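PDB 5Z48: pyrrolidone-carboxylate peptidase from Deinococcus radiodurans R1, which removes N-terminal pyroglutamyl (5-oxoprolyl) groups from peptides as a cysteine peptidase of the C15 family, probably acting on most penultimate residues other than proline. Local coordinates for residues B[129-134]-B[197-202]; B[28-33]-B[39-44]. One frame throughout, in Å; residues are numbered along the deposited sequence. Where two conformers were deposited one is given.

Interaction 1 (B[129-134]-B[197-202])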
loop_
_atom_site.group_PDB
_atom_site.type_symbol
_atom_site.label_atom_id
_atom_site.label_comp_id
_atom_site.label_asym_id
_atom_site.label_seq_id
_atom_site.Cartn_x
_atom_site.Cartn_y
_atom_site.Cartn_z
ATOM N N ARG B 129 5.164 -0.017 23.641
ATOM C CA ARG B 129 5.850 -1.293 23.401
ATOM C C ARG B 129 5.774 -2.220 24.617
ATOM O O ARG B 129 5.548 -3.442 24.487
ATOM C CB ARG B 129 7.304 -1.022 23.008
ATOM C CG ARG B 129 8.017 -2.332 22.572
ATOM C CD ARG B 129 9.247 -2.100 21.698
ATOM N NE ARG B 129 8.919 -1.715 20.315
ATOM C CZ ARG B 129 8.788 -2.587 19.309
ATOM N NH1 ARG B 129 8.932 -3.870 19.543
ATOM N NH2 ARG B 129 8.489 -2.162 18.084
ATOM N N GLU B 130 5.937 -1.663 25.818
ATOM C CA GLU B 130 5.837 -2.484 27.014
ATOM C C GLU B 130 4.440 -3.085 27.153
ATOM O O GLU B 130 4.301 -4.222 27.615
ATOM C CB GLU B 130 6.204 -1.629 28.236
ATOM C CG GLU B 130 6.526 -2.436 29.513
ATOM C CD GLU B 130 5.289 -2.810 30.321
ATOM O OE1 GLU B 130 4.241 -2.129 30.170
ATOM O OE2 GLU B 130 5.366 -3.789 31.121
ATOM N N ALA B 131 3.411 -2.367 26.685
ATOM C CA ALA B 131 2.035 -2.861 26.681
ATOM C C ALA B 131 1.692 -3.691 25.447
ATOM O O ALA B 131 0.509 -3.988 25.228
ATOM C CB ALA B 131 1.060 -1.682 26.797
ATOM N N GLU B 132 2.702 -4.053 24.639
ATOM C CA GLU B 132 2.547 -4.864 23.423
ATOM C C GLU B 132 1.676 -4.169 22.379
ATOM O O GLU B 132 0.988 -4.837 21.602
ATOM C CB GLU B 132 2.014 -6.265 23.731
ATOM C CG GLU B 132 2.941 -7.028 24.685
ATOM C CD GLU B 132 2.430 -8.385 25.080
ATOM O OE1 GLU B 132 2.981 -8.941 26.064
ATOM O OE2 GLU B 132 1.463 -8.900 24.462
ATOM N N ILE B 133 1.789 -2.848 22.299
ATOM C CA ILE B 133 1.071 -2.040 21.304
ATOM C C ILE B 133 2.083 -1.526 20.287
ATOM O O ILE B 133 2.954 -0.714 20.645
ATOM C CB ILE B 133 0.306 -0.875 21.958
ATOM C CG1 ILE B 133 -0.759 -1.445 22.901
ATOM C CG2 ILE B 133 -0.376 0.014 20.898
ATOM C CD1 ILE B 133 -1.355 -0.373 23.815
ATOM N N PRO B 134 1.987 -1.944 19.013
ATOM C CA PRO B 134 2.804 -1.342 17.940
ATOM C C PRO B 134 2.429 0.113 17.709
ATOM O O PRO B 134 1.255 0.476 17.770
ATOM C CB PRO B 134 2.427 -2.172 16.706
ATOM C CG PRO B 134 1.690 -3.353 17.156
ATOM C CD PRO B 134 1.087 -3.008 18.529
ATOM N N ILE B 197 -7.756 0.366 20.637
ATOM C CA ILE B 197 -7.547 1.807 20.440
ATOM C C ILE B 197 -7.655 2.544 21.764
ATOM O O ILE B 197 -6.785 3.357 22.116
ATOM C CB ILE B 197 -8.549 2.346 19.405
ATOM C CG1 ILE B 197 -8.264 1.726 18.033
ATOM C CG2 ILE B 197 -8.475 3.875 19.320
ATOM C CD1 ILE B 197 -9.378 1.995 16.977
ATOM N N THR B 198 -8.742 2.304 22.504
ATOM C CA THR B 198 -8.899 2.975 23.798
ATOM C C THR B 198 -7.724 2.674 24.724
ATOM O O THR B 198 -7.240 3.575 25.430
ATOM C CB THR B 198 -10.232 2.551 24.440
ATOM O OG1 THR B 198 -11.300 3.003 23.605
ATOM C CG2 THR B 198 -10.433 3.145 25.845
ATOM N N ARG B 199 -7.299 1.420 24.789
ATOM C CA ARG B 199 -6.153 1.064 25.617
ATOM C C ARG B 199 -4.903 1.819 25.178
ATOM O O ARG B 199 -4.116 2.265 26.025
ATOM C CB ARG B 199 -5.916 -0.442 25.564
ATOM C CG ARG B 199 -4.892 -0.891 26.614
ATOM C CD ARG B 199 -4.839 -2.402 26.704
ATOM N NE ARG B 199 -4.423 -3.044 25.444
ATOM C CZ ARG B 199 -3.170 -3.453 25.188
ATOM N NH1 ARG B 199 -2.194 -3.314 26.094
ATOM N NH2 ARG B 199 -2.878 -4.057 24.036
ATOM N N ALA B 200 -4.700 1.995 23.859
ATOM C CA ALA B 200 -3.534 2.749 23.388
ATOM C C ALA B 200 -3.588 4.191 23.859
ATOM O O ALA B 200 -2.567 4.772 24.246
ATOM C CB ALA B 200 -3.446 2.681 21.846
ATOM N N VAL B 201 -4.770 4.801 23.805
ATOM C CA VAL B 201 -4.904 6.186 24.271
ATOM C C VAL B 201 -4.637 6.258 25.772
ATOM O O VAL B 201 -3.948 7.178 26.250
ATOM C CB VAL B 201 -6.298 6.730 23.892
ATOM C CG1 VAL B 201 -6.515 8.147 24.423
ATOM C CG2 VAL B 201 -6.427 6.721 22.366
ATOM N N ARG B 202 -5.160 5.296 26.524
ATOM C CA ARG B 202 -4.966 5.236 27.978
ATOM C C ARG B 202 -3.484 5.109 28.325
ATOM O O ARG B 202 -2.970 5.827 29.193
ATOM C CB ARG B 202 -5.734 4.049 28.558
ATOM C CG ARG B 202 -5.574 3.978 30.090
ATOM C CD ARG B 202 -6.258 2.792 30.720
ATOM N NE ARG B 202 -6.028 2.761 32.171
ATOM C CZ ARG B 202 -6.894 2.275 33.061
ATOM N NH1 ARG B 202 -8.063 1.793 32.649
ATOM N NH2 ARG B 202 -6.603 2.279 34.368
#
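Arg-199 reaches from helix 194-211 to the turn that ends helix 121-130, and its NH1 donates to the carbonyl oxygen of Ala-131 at 2.9 Å. The bond is nearly straight, 170° at the hydrogen, with the oxygen at the edge of the guanidinium and NH1 on a lone pair of the carbonyl. With CG anti to the backbone N (chi1 -169°) the chain first extends, then bends at chi3, and so turns the flat group over Ile-133. The two side chains run antiparallel, each passing alongside the other: Ile-133 CG1 lies 3.5 Å from Arg-199 NH2, and CD1 supports the same face. Glu-196, one turn earlier, forms a salt bridge with NH2, which should help fix the rotation of the group. A leucine in place of Arg-199 would probably leave the Ala-131 carbonyl and the Glu-196 carboxylate without this partner. Next along the helix, Ala-200 brings its CA to 3.8 Å from Ile-133 CD1, while Ala-200 CB lies 4.2 Å from Ile-133 CG2 in apolar contact. Val-80 of strand 80-90 touches both residues. On the other side of the contact, helix 121-130 closes in a Schellman motif, with Glu-132 at positive phi as C-prime residue.

Interaction 2 (B[28-33]-B[39-44])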
loop_
_atom_site.group_PDB
_atom_site.type_symbol
_atom_site.label_atom_id
_atom_site.label_comp_id
_atom_site.label_asym_id
_atom_site.label_seq_id
_atom_site.Cartn_x
_atom_site.Cartn_y
_atom_site.Cartn_z
ATOM N N GLU B 28 -14.844 6.960 26.772
ATOM C CA GLU B 28 -14.622 5.903 27.748
ATOM C C GLU B 28 -13.641 6.314 28.829
ATOM O O GLU B 28 -13.763 5.835 29.978
ATOM C CB GLU B 28 -14.062 4.649 27.070
ATOM C CG GLU B 28 -14.951 3.915 26.116
ATOM C CD GLU B 28 -14.264 2.606 25.708
ATOM O OE1 GLU B 28 -13.939 1.806 26.630
ATOM O OE2 GLU B 28 -13.989 2.403 24.498
ATOM N N LEU B 29 -12.689 7.194 28.507
ATOM C CA LEU B 29 -11.635 7.518 29.450
ATOM C C LEU B 29 -11.939 8.767 30.271
ATOM O O LEU B 29 -11.198 9.057 31.225
ATOM C CB LEU B 29 -10.301 7.673 28.707
ATOM C CG LEU B 29 -9.843 6.354 28.060
ATOM C CD1 LEU B 29 -8.637 6.656 27.154
ATOM C CD2 LEU B 29 -9.492 5.263 29.093
ATOM N N HIS B 30 -13.039 9.467 29.997
ATOM C CA HIS B 30 -13.342 10.646 30.807
ATOM C C HIS B 30 -13.387 10.318 32.300
ATOM O O HIS B 30 -14.043 9.362 32.719
ATOM C CB HIS B 30 -14.690 11.280 30.431
ATOM C CG HIS B 30 -15.051 12.429 31.321
ATOM N ND1 HIS B 30 -14.299 13.593 31.343
ATOM C CD2 HIS B 30 -16.019 12.579 32.265
ATOM C CE1 HIS B 30 -14.807 14.416 32.241
ATOM N NE2 HIS B 30 -15.860 13.835 32.806
ATOM N N GLY B 31 -12.737 11.162 33.112
ATOM C CA GLY B 31 -12.718 10.990 34.549
ATOM C C GLY B 31 -11.725 9.979 35.079
ATOM O O GLY B 31 -11.637 9.811 36.308
ATOM N N LEU B 32 -10.969 9.305 34.209
ATOM C CA LEU B 32 -9.983 8.337 34.675
ATOM C C LEU B 32 -9.013 9.005 35.640
ATOM O O LEU B 32 -8.478 10.087 35.366
ATOM C CB LEU B 32 -9.212 7.738 33.492
ATOM C CG LEU B 32 -8.112 6.725 33.828
ATOM C CD1 LEU B 32 -8.658 5.430 34.384
ATOM C CD2 LEU B 32 -7.281 6.521 32.530
ATOM N N GLU B 33 -8.823 8.370 36.792
ATOM C CA GLU B 33 -7.827 8.810 37.744
ATOM C C GLU B 33 -6.513 8.137 37.408
ATOM O O GLU B 33 -6.450 6.910 37.283
ATOM C CB GLU B 33 -8.251 8.481 39.173
ATOM C CG GLU B 33 -9.367 9.386 39.681
ATOM C CD GLU B 33 -9.651 9.138 41.152
ATOM O OE1 GLU B 33 -10.132 8.026 41.469
ATOM O OE2 GLU B 33 -9.359 10.031 41.983
ATOM N N GLY B 39 -6.199 13.568 36.728
ATOM C CA GLY B 39 -7.477 13.109 36.226
ATOM C C GLY B 39 -7.631 13.542 34.785
ATOM O O GLY B 39 -7.137 14.592 34.374
ATOM N N VAL B 40 -8.280 12.685 34.019
ATOM C CA VAL B 40 -8.588 12.928 32.606
ATOM C C VAL B 40 -9.900 13.688 32.507
ATOM O O VAL B 40 -10.894 13.297 33.146
ATOM C CB VAL B 40 -8.686 11.598 31.847
ATOM C CG1 VAL B 40 -9.178 11.845 30.373
ATOM C CG2 VAL B 40 -7.351 10.848 31.878
ATOM N N HIS B 41 -9.913 14.775 31.737
ATOM C CA HIS B 41 -11.134 15.496 31.384
ATOM C C HIS B 41 -11.286 15.374 29.879
ATOM O O HIS B 41 -10.427 15.860 29.143
ATOM C CB HIS B 41 -11.028 16.982 31.751
ATOM C CG HIS B 41 -12.218 17.775 31.328
ATOM N ND1 HIS B 41 -13.309 17.959 32.148
ATOM C CD2 HIS B 41 -12.515 18.383 30.154
ATOM C CE1 HIS B 41 -14.212 18.690 31.513
ATOM N NE2 HIS B 41 -13.763 18.936 30.290
ATOM N N SER B 42 -12.359 14.748 29.409
ATOM C CA SER B 42 -12.525 14.558 27.967
ATOM C C SER B 42 -13.516 15.554 27.366
ATOM O O SER B 42 -14.470 15.992 28.014
ATOM C CB SER B 42 -13.043 13.157 27.666
ATOM O OG SER B 42 -12.166 12.193 28.182
ATOM N N ALA B 43 -13.337 15.814 26.065
ATOM C CA ALA B 43 -14.273 16.609 25.276
ATOM C C ALA B 43 -14.251 16.153 23.828
ATOM O O ALA B 43 -13.242 15.650 23.325
ATOM C CB ALA B 43 -13.953 18.114 25.323
ATOM N N LEU B 44 -15.388 16.283 23.182
ATOM C CA LEU B 44 -15.458 16.027 21.758
ATOM C C LEU B 44 -15.458 17.339 20.996
ATOM O O LEU B 44 -16.083 18.319 21.408
ATOM C CB LEU B 44 -16.699 15.227 21.423
ATOM C CG LEU B 44 -16.665 13.832 22.030
ATOM C CD1 LEU B 44 -17.846 13.069 21.440
ATOM C CD2 LEU B 44 -15.337 13.084 21.796
#
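The 28-33 segment leaves helix 21-29 through a type II turn, Leu-29 to Leu-32, and comes alongside segment 39-44 of strand 38-45 antiparallel, Glu-33 and Gly-39 forming a non-hydrogen-bonded pair. Two backbone bonds join them: Gly-31 N to Val-40 O at 2.8 Å, and Val-40 N to Leu-32 O at 2.9 Å. Gly-31 sits at positive phi in the turn, a conformation that favours glycine. Farther along the strand, an imidazole takes over from the backbone as acceptor. His-30 ND1 receives the amide of Ser-42 at 3.0 Å, almost straight at 174° and close to the ring plane. Holding CG anti to the backbone N (chi1 176°) brings ND1 to the edge of the strand, where it meets this N-H. The edge of His-30 is also directed at the face of His-41 in an offset T-shaped stack, centroids 5.4 Å apart and planes at 81°. Nearer the His-30 backbone, Ser-42 OG lies 3.5 Å from His-30 CB, but its hydrogen bond goes to Ala-26 O in helix 21-29. Val-40 fits beneath the turn: CG1 is 3.5 Å from Leu-29 O, and CG2 meets Leu-32 CB at 4.0 Å. Leu-8 of the adjoining strand 5-11 touches Leu-29, Val-40 and Ser-42. Because ND1 accepts the Ser-42 amide, it should carry no proton in this geometry; a neutral His-30 with its proton on NE2 is therefore likely.

Helix 194-211 ties the two contacts together, their centres about 17 Å apart. In interaction 1 it meets the end of helix 121-130; a different side of its 197-202 segment packs on the 28-33 segment of interaction 2. There Thr-198 OG1 probably hydrogen-bonds Glu-28 OE2 at 2.9 Å, Val-201 CG1 touches Leu-29 CD1 at 3.8 Å, and Arg-202 NH2 lies equally far from Leu-32 CD1. Interaction 1 also borders a second subunit, whose Tyr-191 packs on Ile-133. The side chain of Ala-200 is about 11 Å from that of His-171, a probable catalytic residue that also lines the pyroglutamate pocket, whereas interaction 2 lies away from the active site and the pyroglutamate pocket.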